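Local coordinates for putative branched chain amino acid ABC transporter, periplasmic amino acid-binding protein (Brucella ovis, PDB 4XFK) that is a component of an amino-acid transport system, probably the periplasmic protein that binds branched-chain amino acids for an ABC transporter, at residues 153-158 / 183-188; 214-219 / 239-244. The protein carries 1 engineered substitution. All blocks are in the same frame, centred on the assembly; numbering follows the deposited sequence.

Contact 1 (153-158 / 183-188); sequences GILGER and IGYEVV
Leu155 turns its CG away from its own backbone N (chi1 -176°), which sends CD2 toward Ile183 and Tyr185; Arg158, extended at chi2 but bent at chi3 (68°), folds its guanidinium over Val188. Leu155 CD2 lies 3.7 Å from Ile183 CG2, the two side chains crossing at about a right angle, and the same methyl sits 4.0 Å from CD2 at the edge of the Tyr185 ring, near its plane. Val188 CG2 lies over the centre of one face of the Arg158 guanidinium, 3.5 Å from CZ, while CG1 touches NH2. The polar end of Arg158 is held by carbonyls outside the two segments, NE by Asn212 O and NH2 by Ala211 O, which fix the plane that Val188 covers. Between the backbones Glu186 N donates a nearly straight bond to Glu157 O (2.7 Å, 166° at the hydrogen), and Tyr185 CA makes a CA-H...O contact with the same oxygen. A water lies within reach of Leu155 O and Gly184 O, though its short approach to Gly184 O makes the bridge doubtful. The loop after helix 138-152 leads into strand 158-164. Arg158 and Glu186 form a parallel bridge, so helix 167-184 serves as the connection of a beta-alpha-beta crossover, as expected in the alpha/beta lobes of periplasmic binding proteins.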
ATOM      1  N   GLY A 153     -11.374  22.531   2.776  1.00 17.18           N
ATOM      2  CA  GLY A 153     -12.471  23.254   2.155  1.00 17.12           C
ATOM      3  C   GLY A 153     -12.587  23.022   0.655  1.00 16.52           C
ATOM      4  O   GLY A 153     -13.177  23.838  -0.058  1.00 17.85           O
ATOM      5  N   ILE A 154     -12.046  21.901   0.180  1.00 14.76           N
ATOM      6  CA  ILE A 154     -12.051  21.594  -1.251  1.00 13.47           C
ATOM      7  C   ILE A 154     -12.853  20.343  -1.602  1.00 15.79           C
ATOM      8  O   ILE A 154     -12.704  19.787  -2.694  1.00 17.95           O
ATOM      9  CB  ILE A 154     -10.621  21.472  -1.821  1.00 13.61           C
ATOM     10  CG1 ILE A 154      -9.858  20.319  -1.151  1.00 14.07           C
ATOM     11  CG2 ILE A 154      -9.883  22.795  -1.664  1.00 14.52           C
ATOM     12  CD1 ILE A 154      -8.536  19.986  -1.838  1.00 15.80           C
ATOM     13  N   LEU A 155     -13.700  19.905  -0.678  1.00 15.66           N
ATOM     14  CA  LEU A 155     -14.618  18.799  -0.930  1.00 16.18           C
ATOM     15  C   LEU A 155     -16.031  19.322  -1.223  1.00 18.19           C
ATOM     16  O   LEU A 155     -16.728  19.804  -0.325  1.00 20.23           O
ATOM     17  CB  LEU A 155     -14.660  17.871   0.281  1.00 16.19           C
ATOM     18  CG  LEU A 155     -15.506  16.604   0.153  1.00 17.07           C
ATOM     19  CD1 LEU A 155     -14.873  15.617  -0.822  1.00 18.48           C
ATOM     20  CD2 LEU A 155     -15.717  15.961   1.516  1.00 18.11           C
ATOM     21  N   GLY A 156     -16.456  19.232  -2.477  1.00 18.83           N
ATOM     22  CA  GLY A 156     -17.799  19.641  -2.853  1.00 17.87           C
ATOM     23  C   GLY A 156     -18.854  18.645  -2.406  1.00 16.95           C
ATOM     24  O   GLY A 156     -18.531  17.578  -1.882  1.00 18.14           O
ATOM     25  N   GLU A 157     -20.121  18.980  -2.619  1.00 17.75           N
ATOM     26  CA  GLU A 157     -21.214  18.157  -2.114  1.00 19.19           C
ATOM     27  C   GLU A 157     -21.538  16.950  -2.978  1.00 17.58           C
ATOM     28  O   GLU A 157     -22.253  16.056  -2.535  1.00 19.27           O
ATOM     29  CB  GLU A 157     -22.494  18.980  -1.955  1.00 21.83           C
ATOM     30  CG  GLU A 157     -22.370  20.185  -1.043  1.00 24.20           C
ATOM     31  CD  GLU A 157     -21.981  21.442  -1.791  1.00 27.79           C
ATOM     32  OE1 GLU A 157     -21.435  21.325  -2.909  1.00 30.04           O
ATOM     33  OE2 GLU A 157     -22.233  22.547  -1.264  1.00 28.59           O
ATOM     34  N   ARG A 158     -21.033  16.930  -4.209  1.00 17.22           N
ATOM     35  CA  ARG A 158     -21.395  15.875  -5.147  1.00 15.66           C
ATOM     36  C   ARG A 158     -20.180  15.058  -5.558  1.00 14.15           C
ATOM     37  O   ARG A 158     -19.142  15.612  -5.930  1.00 14.33           O
ATOM     38  CB  ARG A 158     -22.076  16.465  -6.380  1.00 16.36           C
ATOM     39  CG  ARG A 158     -23.462  17.041  -6.094  1.00 17.34           C
ATOM     40  CD  ARG A 158     -24.052  17.748  -7.305  1.00 18.13           C
ATOM     41  NE  ARG A 158     -24.383  16.849  -8.410  1.00 20.49           N
ATOM     42  CZ  ARG A 158     -25.527  16.180  -8.516  1.00 20.01           C
ATOM     43  NH1 ARG A 158     -26.453  16.287  -7.573  1.00 21.27           N
ATOM     44  NH2 ARG A 158     -25.741  15.394  -9.564  1.00 19.46           N
ATOM     45  N   ILE A 183     -19.053  12.596   6.378  1.00 14.82           N
ATOM     46  CA  ILE A 183     -18.091  13.531   5.817  1.00 15.19           C
ATOM     47  C   ILE A 183     -18.787  14.615   4.994  1.00 15.92           C
ATOM     48  O   ILE A 183     -18.425  15.788   5.073  1.00 16.56           O
ATOM     49  CB  ILE A 183     -16.980  12.808   5.050  1.00 15.32           C
ATOM     50  CG1 ILE A 183     -16.308  11.794   5.985  1.00 16.89           C
ATOM     51  CG2 ILE A 183     -15.961  13.806   4.534  1.00 16.39           C
ATOM     52  CD1 ILE A 183     -15.067  11.124   5.419  1.00 17.76           C
ATOM     53  N   GLY A 184     -19.803  14.241   4.227  1.00 17.96           N
ATOM     54  CA  GLY A 184     -20.626  15.249   3.586  1.00 17.94           C
ATOM     55  C   GLY A 184     -20.541  15.377   2.086  1.00 19.73           C
ATOM     56  O   GLY A 184     -20.306  16.461   1.544  1.00 23.92           O
ATOM     57  N   TYR A 185     -20.758  14.268   1.404  1.00 17.49           N
ATOM     58  CA  TYR A 185     -20.934  14.303  -0.032  1.00 16.81           C
ATOM     59  C   TYR A 185     -22.041  13.325  -0.372  1.00 18.02           C
ATOM     60  O   TYR A 185     -22.335  12.412   0.403  1.00 18.51           O
ATOM     61  CB  TYR A 185     -19.630  13.953  -0.760  1.00 16.73           C
ATOM     62  CG  TYR A 185     -18.963  12.698  -0.243  1.00 14.21           C
ATOM     63  CD1 TYR A 185     -19.331  11.448  -0.722  1.00 12.55           C
ATOM     64  CD2 TYR A 185     -17.969  12.759   0.733  1.00 12.65           C
ATOM     65  CE1 TYR A 185     -18.741  10.292  -0.248  1.00 12.60           C
ATOM     66  CE2 TYR A 185     -17.367  11.607   1.213  1.00 12.70           C
ATOM     67  CZ  TYR A 185     -17.758  10.380   0.718  1.00 12.26           C
ATOM     68  OH  TYR A 185     -17.172   9.234   1.195  1.00 11.17           O
ATOM     69  N   GLU A 186     -22.680  13.541  -1.511  1.00 18.23           N
ATOM     70  CA  GLU A 186     -23.618  12.569  -2.033  1.00 20.20           C
ATOM     71  C   GLU A 186     -22.921  11.792  -3.132  1.00 18.87           C
ATOM     72  O   GLU A 186     -22.326  12.386  -4.034  1.00 19.29           O
ATOM     73  CB  GLU A 186     -24.857  13.265  -2.590  1.00 21.86           C
ATOM     74  CG  GLU A 186     -25.890  12.307  -3.164  1.00 26.20           C
ATOM     75  CD  GLU A 186     -27.043  13.010  -3.849  1.00 30.50           C
ATOM     76  OE1 GLU A 186     -27.324  14.185  -3.523  1.00 31.67           O
ATOM     77  OE2 GLU A 186     -27.667  12.373  -4.720  1.00 32.16           O
ATOM     78  N   VAL A 187     -22.979  10.469  -3.052  1.00 17.90           N
ATOM     79  CA  VAL A 187     -22.471   9.643  -4.134  1.00 18.15           C
ATOM     80  C   VAL A 187     -23.558   9.596  -5.205  1.00 18.98           C
ATOM     81  O   VAL A 187     -24.479   8.775  -5.149  1.00 20.81           O
ATOM     82  CB  VAL A 187     -22.066   8.231  -3.651  1.00 17.76           C
ATOM     83  CG1 VAL A 187     -21.471   7.429  -4.791  1.00 17.13           C
ATOM     84  CG2 VAL A 187     -21.053   8.338  -2.514  1.00 17.62           C
ATOM     85  N   VAL A 188     -23.457  10.519  -6.158  1.00 18.77           N
ATOM     86  CA  VAL A 188     -24.482  10.716  -7.184  1.00 19.72           C
ATOM     87  C   VAL A 188     -24.606   9.495  -8.082  1.00 18.84           C
ATOM     88  O   VAL A 188     -25.707   9.095  -8.470  1.00 21.00           O
ATOM     89  CB  VAL A 188     -24.150  11.948  -8.053  1.00 21.92           C
ATOM     90  CG1 VAL A 188     -25.078  12.037  -9.257  1.00 22.68           C
ATOM     91  CG2 VAL A 188     -24.225  13.215  -7.221  1.00 22.71           C
TER
HETATM   92  O   HOH W   1     -18.777  18.383   0.928  1.00 26.22           O

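Contact 2 (214-219 / 239-244)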
ATOM      1  N   ASP A 214     -18.131  17.176  -8.087  1.00 14.63           N
ATOM      2  CA  ASP A 214     -16.949  17.938  -7.725  1.00 14.10           C
ATOM      3  C   ASP A 214     -15.736  17.030  -7.537  1.00 12.73           C
ATOM      4  O   ASP A 214     -14.593  17.430  -7.793  1.00 12.95           O
ATOM      5  CB  ASP A 214     -17.245  18.718  -6.446  1.00 15.79           C
ATOM      6  CG  ASP A 214     -18.560  19.471  -6.530  1.00 20.50           C
ATOM      7  OD1 ASP A 214     -18.649  20.362  -7.395  1.00 23.71           O
ATOM      8  OD2 ASP A 214     -19.505  19.166  -5.763  1.00 20.66           O
ATOM      9  N   THR A 215     -15.994  15.803  -7.102  1.00 12.15           N
ATOM     10  CA  THR A 215     -14.935  14.875  -6.727  1.00 11.62           C
ATOM     11  C   THR A 215     -15.229  13.516  -7.326  1.00 11.30           C
ATOM     12  O   THR A 215     -16.374  13.065  -7.328  1.00 11.52           O
ATOM     13  CB  THR A 215     -14.876  14.719  -5.202  1.00 12.77           C
ATOM     14  OG1 THR A 215     -14.775  16.013  -4.599  1.00 15.05           O
ATOM     15  CG2 THR A 215     -13.684  13.867  -4.779  1.00 13.26           C
ATOM     16  N   VAL A 216     -14.189  12.867  -7.841  1.00 10.33           N
ATOM     17  CA  VAL A 216     -14.281  11.487  -8.302  1.00  8.83           C
ATOM     18  C   VAL A 216     -13.386  10.625  -7.415  1.00  8.60           C
ATOM     19  O   VAL A 216     -12.162  10.717  -7.492  1.00  9.27           O
ATOM     20  CB  VAL A 216     -13.842  11.340  -9.770  1.00 11.04           C
ATOM     21  CG1 VAL A 216     -13.967   9.878 -10.202  1.00 11.07           C
ATOM     22  CG2 VAL A 216     -14.670  12.263 -10.666  1.00 12.99           C
ATOM     23  N   PHE A 217     -13.989   9.807  -6.558  1.00  8.05           N
ATOM     24  CA  PHE A 217     -13.213   8.904  -5.719  1.00  8.21           C
ATOM     25  C   PHE A 217     -12.842   7.657  -6.499  1.00  8.03           C
ATOM     26  O   PHE A 217     -13.709   7.022  -7.107  1.00  9.65           O
ATOM     27  CB  PHE A 217     -14.019   8.480  -4.493  1.00  9.08           C
ATOM     28  CG  PHE A 217     -14.245   9.581  -3.487  1.00  8.80           C
ATOM     29  CD1 PHE A 217     -13.214  10.005  -2.656  1.00  8.99           C
ATOM     30  CD2 PHE A 217     -15.493  10.177  -3.357  1.00  9.99           C
ATOM     31  CE1 PHE A 217     -13.420  11.009  -1.725  1.00 10.16           C
ATOM     32  CE2 PHE A 217     -15.699  11.179  -2.431  1.00 11.21           C
ATOM     33  CZ  PHE A 217     -14.669  11.595  -1.613  1.00 10.40           C
ATOM     34  N   THR A 218     -11.565   7.281  -6.463  1.00  7.24           N
ATOM     35  CA  THR A 218     -11.152   6.055  -7.132  1.00  7.07           C
ATOM     36  C   THR A 218      -9.921   5.439  -6.495  1.00  6.80           C
ATOM     37  O   THR A 218      -8.953   6.137  -6.177  1.00  6.81           O
ATOM     38  CB  THR A 218     -10.910   6.270  -8.658  1.00  7.55           C
ATOM     39  OG1 THR A 218     -10.520   5.023  -9.245  1.00  7.16           O
ATOM     40  CG2 THR A 218      -9.829   7.309  -8.931  1.00  9.15           C
ATOM     41  N   GLY A 219      -9.972   4.117  -6.334  1.00  6.57           N
ATOM     42  CA  GLY A 219      -8.816   3.329  -5.929  1.00  6.80           C
ATOM     43  C   GLY A 219      -8.064   2.722  -7.104  1.00  6.45           C
ATOM     44  O   GLY A 219      -7.246   1.832  -6.913  1.00  6.08           O
ATOM     45  N   ALA A 239     -14.026  17.974 -12.716  1.00 12.89           N
ATOM     46  CA  ALA A 239     -13.980  17.336 -11.404  1.00 13.18           C
ATOM     47  C   ALA A 239     -12.556  16.938 -11.064  1.00 13.08           C
ATOM     48  O   ALA A 239     -11.743  16.666 -11.953  1.00 14.45           O
ATOM     49  CB  ALA A 239     -14.879  16.113 -11.365  1.00 14.59           C
ATOM     50  N   LYS A 240     -12.251  16.901  -9.776  1.00 11.75           N
ATOM     51  CA  LYS A 240     -10.935  16.451  -9.352  1.00 12.20           C
ATOM     52  C   LYS A 240     -11.012  15.054  -8.761  1.00 10.46           C
ATOM     53  O   LYS A 240     -11.959  14.715  -8.046  1.00 11.80           O
ATOM     54  CB  LYS A 240     -10.323  17.443  -8.364  1.00 13.97           C
ATOM     55  CG  LYS A 240     -10.074  18.822  -8.981  1.00 14.89           C
ATOM     56  CD  LYS A 240      -9.170  18.740 -10.218  1.00 14.86           C
ATOM     57  CE  LYS A 240      -9.126  20.057 -10.988  1.00 16.55           C
ATOM     58  NZ  LYS A 240      -8.308  19.910 -12.236  1.00 16.96           N
ATOM     59  N   PHE A 241     -10.032  14.226  -9.099  1.00  9.78           N
ATOM     60  CA  PHE A 241      -9.952  12.885  -8.549  1.00  8.71           C
ATOM     61  C   PHE A 241      -9.441  12.913  -7.115  1.00  8.87           C
ATOM     62  O   PHE A 241      -8.527  13.666  -6.784  1.00 10.46           O
ATOM     63  CB  PHE A 241      -9.031  12.009  -9.408  1.00  9.18           C
ATOM     64  CG  PHE A 241      -9.610  11.640 -10.749  1.00 10.54           C
ATOM     65  CD1 PHE A 241     -10.432  10.537 -10.888  1.00 11.70           C
ATOM     66  CD2 PHE A 241      -9.316  12.388 -11.871  1.00 15.18           C
ATOM     67  CE1 PHE A 241     -10.959  10.197 -12.125  1.00 12.29           C
ATOM     68  CE2 PHE A 241      -9.844  12.049 -13.114  1.00 16.30           C
ATOM     69  CZ  PHE A 241     -10.661  10.954 -13.237  1.00 14.53           C
ATOM     70  N   ALA A 242     -10.054  12.095  -6.266  1.00  8.49           N
ATOM     71  CA  ALA A 242      -9.582  11.880  -4.905  1.00  8.16           C
ATOM     72  C   ALA A 242      -9.197  10.413  -4.815  1.00  7.05           C
ATOM     73  O   ALA A 242     -10.050   9.536  -4.955  1.00  7.38           O
ATOM     74  CB  ALA A 242     -10.666  12.227  -3.899  1.00  9.68           C
ATOM     75  N   THR A 243      -7.905  10.158  -4.612  1.00  7.37           N
ATOM     76  CA  THR A 243      -7.355   8.847  -4.905  1.00  6.39           C
ATOM     77  C   THR A 243      -6.479   8.296  -3.801  1.00  6.68           C
ATOM     78  O   THR A 243      -6.068   9.015  -2.880  1.00  7.07           O
ATOM     79  CB  THR A 243      -6.461   8.898  -6.167  1.00  7.71           C
ATOM     80  OG1 THR A 243      -5.232   9.574  -5.855  1.00  7.16           O
ATOM     81  CG2 THR A 243      -7.174   9.594  -7.327  1.00  9.06           C
ATOM     82  N   SER A 244      -6.165   7.009  -3.942  1.00  6.26           N
ATOM     83  CA  SER A 244      -5.128   6.363  -3.159  1.00  6.93           C
ATOM     84  C   SER A 244      -3.809   6.268  -3.912  1.00  6.55           C
ATOM     85  O   SER A 244      -2.761   6.214  -3.275  1.00  6.66           O
ATOM     86  CB  SER A 244      -5.579   4.957  -2.751  1.00  7.74           C
ATOM     87  OG  SER A 244      -6.159   4.259  -3.847  1.00  7.44           O
TER
HETATM   88  O   HOH W   2      -6.247   5.616  -6.843  1.00  7.21           O
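Strands 215-218 and 240-243 run parallel, their axes 31° apart, and four backbone bonds join them: Lys240 N to Asp214 O, Val216 N to Lys240 O, Ala242 N to Val216 O (2.8 Å) and Thr218 N to Ala242 O. On one face of the pair Val216 and Phe241 stand side by side and point the same way, with Val216 CG1 3.6 Å from Phe241 CE1. Thr218 has its CG2 between the backbone N and the carbonyl carbon, where the methyl meets both Phe241 CD1 and Thr243 CG2. On the reverse face Ala242 CB touches both Thr215 CG2 (3.5 Å) and Phe217 CD1 (3.6 Å), and Thr215 CG2 also lies over the centre of the Phe217 ring. The two strands and helix 223-235 form a beta-alpha-beta unit, the helix covering the face of Phe241 and Thr218, while helix 138-152 packs on Thr215 and Ala242. The hydroxyls of Thr218 and Thr243 bond to Ile162 O and Ile263 O, carbonyls of the adjoining strands. Past the last direct bond, a water donates to Thr218 O and accepts from Ser244 N. The chemistry is therefore divided: main-chain bonds set the parallel register, methyls and rings fill both faces, and the buried hydroxyls of Thr218 and Thr243 are satisfied by neighbouring strands.

Overall arrangement
Contacts 1 and 2 come in series along the chain and belong to one mixed sheet, with centres about 11 Å apart. Its parallel part runs 186-193, 158-164, 215-218, 240-243, 263-266; contact 1 lies at the start of the first pair and contact 2 joins the third and fourth strands. Strand 158-164, which starts in contact 1, is the neighbour of strand 215-218 of contact 2: Asp214 N probably donates to Arg158 O (2.8 Å), while Asp214 OD2 accepts a hydrogen bond from Arg158 N. Leu155 and helix 138-152 extend the packing across one face, reaching Thr215. Contact 1 is partly buried, contact 2 buried; they belong to two beta-alpha-beta units of one lobe, joined through helix 202-210.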